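Local coordinates for ulvan Lyase-PL25 (Pseudoalteromonas sp. PLSV, PDB 5UAM), which degrades ulvan, the sulfated cell-wall polysaccharide of green seaweeds, as a polysaccharide lyase built on a beta-propeller fold, at residues L283-R287 with E288-E292. Residues are numbered along the deposited sequence; the frame is centred on the assembly and turned at random.
Sequences LPVTR and EVADE. With EDO (1,2-ethanediol), chain L.
Glu288 lays its carboxylate over one face of the Arg287 guanidinium, the two planes 42° apart, in a long salt bridge of 3.7 Å from Arg287 NH1 to Glu288 OE2. Glu288 OE2 sits off the guanidinium plane, where no N-H is aimed at it, so the direct attraction is one of charge, while a water at the guanidinium edge accepts from Arg287 NH1 and donates weakly to Glu288 OE2. The stronger polar partners lie on neighbouring strands: Asp219 for Arg287 and Lys210 for Glu288. With an alanine in place of Arg287, Asp219 is likely to lose its cationic mate and Glu288 the charge beneath its carboxylate. Val289 N donates to Thr286 OG1 (3.2 Å, N-H...O 166°), the N-cap bond of helix 287-293; with chi1 at 61°, Thr286 OG1 is turned back over its own backbone, facing that amide. Ala290 N binds Thr286 O at 2.8 Å, and its CB meets Val285 CG1 at 4.0 Å, on the side that packs against Tyr237. Asp291 N closes the next turn on Arg287 O (2.8 Å), while its OD1 bonds Tyr262. The capped first turn is thus held by backbone and hydroxyl, while salt bridges and apolar packing probably hold it against the propeller strands.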
loop_
_atom_site.group_PDB
_atom_site.type_symbol
_atom_site.label_atom_id
_atom_site.label_comp_id
_atom_site.label_asym_id
_atom_site.label_seq_id
_atom_site.Cartn_x
_atom_site.Cartn_y
_atom_site.Cartn_z
ATOM N N LEU A 283 -16.258 13.615 -11.087
ATOM C CA LEU A 283 -16.150 12.263 -10.561
ATOM C C LEU A 283 -17.364 11.438 -10.954
ATOM O O LEU A 283 -18.468 11.967 -11.091
ATOM C CB LEU A 283 -16.101 12.256 -9.031
ATOM C CG LEU A 283 -14.894 12.822 -8.311
ATOM C CD1 LEU A 283 -14.853 12.274 -6.898
ATOM C CD2 LEU A 283 -13.628 12.476 -9.020
ATOM N N PRO A 284 -17.188 10.123 -11.108
ATOM C CA PRO A 284 -15.922 9.401 -11.034
ATOM C C PRO A 284 -15.134 9.565 -12.318
ATOM O O PRO A 284 -15.746 9.721 -13.396
ATOM C CB PRO A 284 -16.370 7.943 -10.855
ATOM C CG PRO A 284 -17.654 7.881 -11.551
ATOM C CD PRO A 284 -18.328 9.212 -11.307
ATOM N N VAL A 285 -13.808 9.562 -12.205
ATOM C CA VAL A 285 -12.948 9.695 -13.369
ATOM C C VAL A 285 -13.010 8.418 -14.193
ATOM O O VAL A 285 -12.850 7.307 -13.667
ATOM C CB VAL A 285 -11.520 10.041 -12.935
ATOM C CG1 VAL A 285 -10.567 9.997 -14.139
ATOM C CG2 VAL A 285 -11.499 11.395 -12.257
ATOM N N THR A 286 -13.240 8.578 -15.493
ATOM C CA THR A 286 -13.247 7.471 -16.437
ATOM C C THR A 286 -11.890 7.344 -17.118
ATOM O O THR A 286 -11.082 8.271 -17.131
ATOM C CB THR A 286 -14.277 7.730 -17.523
ATOM O OG1 THR A 286 -13.907 8.935 -18.199
ATOM C CG2 THR A 286 -15.676 7.871 -16.936
ATOM N N ARG A 287 -11.683 6.196 -17.755
ATOM C CA ARG A 287 -10.461 5.991 -18.524
ATOM C C ARG A 287 -10.284 7.084 -19.573
ATOM O O ARG A 287 -9.175 7.589 -19.773
ATOM C CB ARG A 287 -10.481 4.611 -19.180
ATOM C CG ARG A 287 -9.162 4.258 -19.902
ATOM C CD ARG A 287 -9.336 3.073 -20.820
ATOM N NE ARG A 287 -9.726 3.483 -22.163
ATOM C CZ ARG A 287 -10.948 3.376 -22.687
ATOM N NH1 ARG A 287 -11.976 2.862 -22.003
ATOM N NH2 ARG A 287 -11.146 3.792 -23.927
ATOM N N GLU A 288 -11.367 7.484 -20.237
ATOM C CA GLU A 288 -11.250 8.474 -21.302
ATOM C C GLU A 288 -10.806 9.819 -20.748
ATOM O O GLU A 288 -9.962 10.499 -21.342
ATOM C CB GLU A 288 -12.589 8.590 -22.033
ATOM C CG GLU A 288 -12.940 7.346 -22.853
ATOM C CD GLU A 288 -13.753 6.292 -22.102
ATOM O OE1 GLU A 288 -13.787 6.293 -20.859
ATOM O OE2 GLU A 288 -14.410 5.474 -22.790
ATOM N N VAL A 289 -11.366 10.227 -19.614
ATOM C CA VAL A 289 -10.931 11.472 -19.002
ATOM C C VAL A 289 -9.516 11.344 -18.476
ATOM O O VAL A 289 -8.721 12.287 -18.576
ATOM C CB VAL A 289 -11.914 11.887 -17.898
ATOM C CG1 VAL A 289 -11.310 13.015 -17.024
ATOM C CG2 VAL A 289 -13.239 12.293 -18.536
ATOM N N ALA A 290 -9.185 10.202 -17.864
ATOM C CA ALA A 290 -7.840 10.019 -17.331
ATOM C C ALA A 290 -6.792 10.110 -18.439
ATOM O O ALA A 290 -5.755 10.767 -18.280
ATOM C CB ALA A 290 -7.739 8.678 -16.601
ATOM N N ASP A 291 -7.026 9.428 -19.557
ATOM C CA ASP A 291 -6.073 9.503 -20.663
ATOM C C ASP A 291 -5.901 10.925 -21.173
ATOM O O ASP A 291 -4.818 11.286 -21.643
ATOM C CB ASP A 291 -6.505 8.589 -21.816
ATOM C CG ASP A 291 -6.206 7.122 -21.549
ATOM O OD1 ASP A 291 -5.545 6.801 -20.537
ATOM O OD2 ASP A 291 -6.646 6.268 -22.342
ATOM N N GLU A 292 -6.945 11.744 -21.093
ATOM C CA GLU A 292 -6.889 13.118 -21.565
ATOM C C GLU A 292 -6.253 14.060 -20.548
ATOM O O GLU A 292 -5.550 14.999 -20.945
ATOM C CB GLU A 292 -8.312 13.586 -21.890
ATOM C CG GLU A 292 -8.449 15.058 -22.312
ATOM C CD GLU A 292 -7.968 15.318 -23.726
ATOM O OE1 GLU A 292 -7.690 14.338 -24.455
ATOM O OE2 GLU A 292 -7.879 16.509 -24.101
HETATM C C1 EDO L . -2.236 13.827 -19.878
HETATM O O1 EDO L . -0.812 13.855 -19.626
HETATM C C2 EDO L . -2.516 13.749 -21.371
HETATM O O2 EDO L . -2.117 12.463 -21.855
HETATM O O HOH W 1 -14.581 2.343 -23.901
#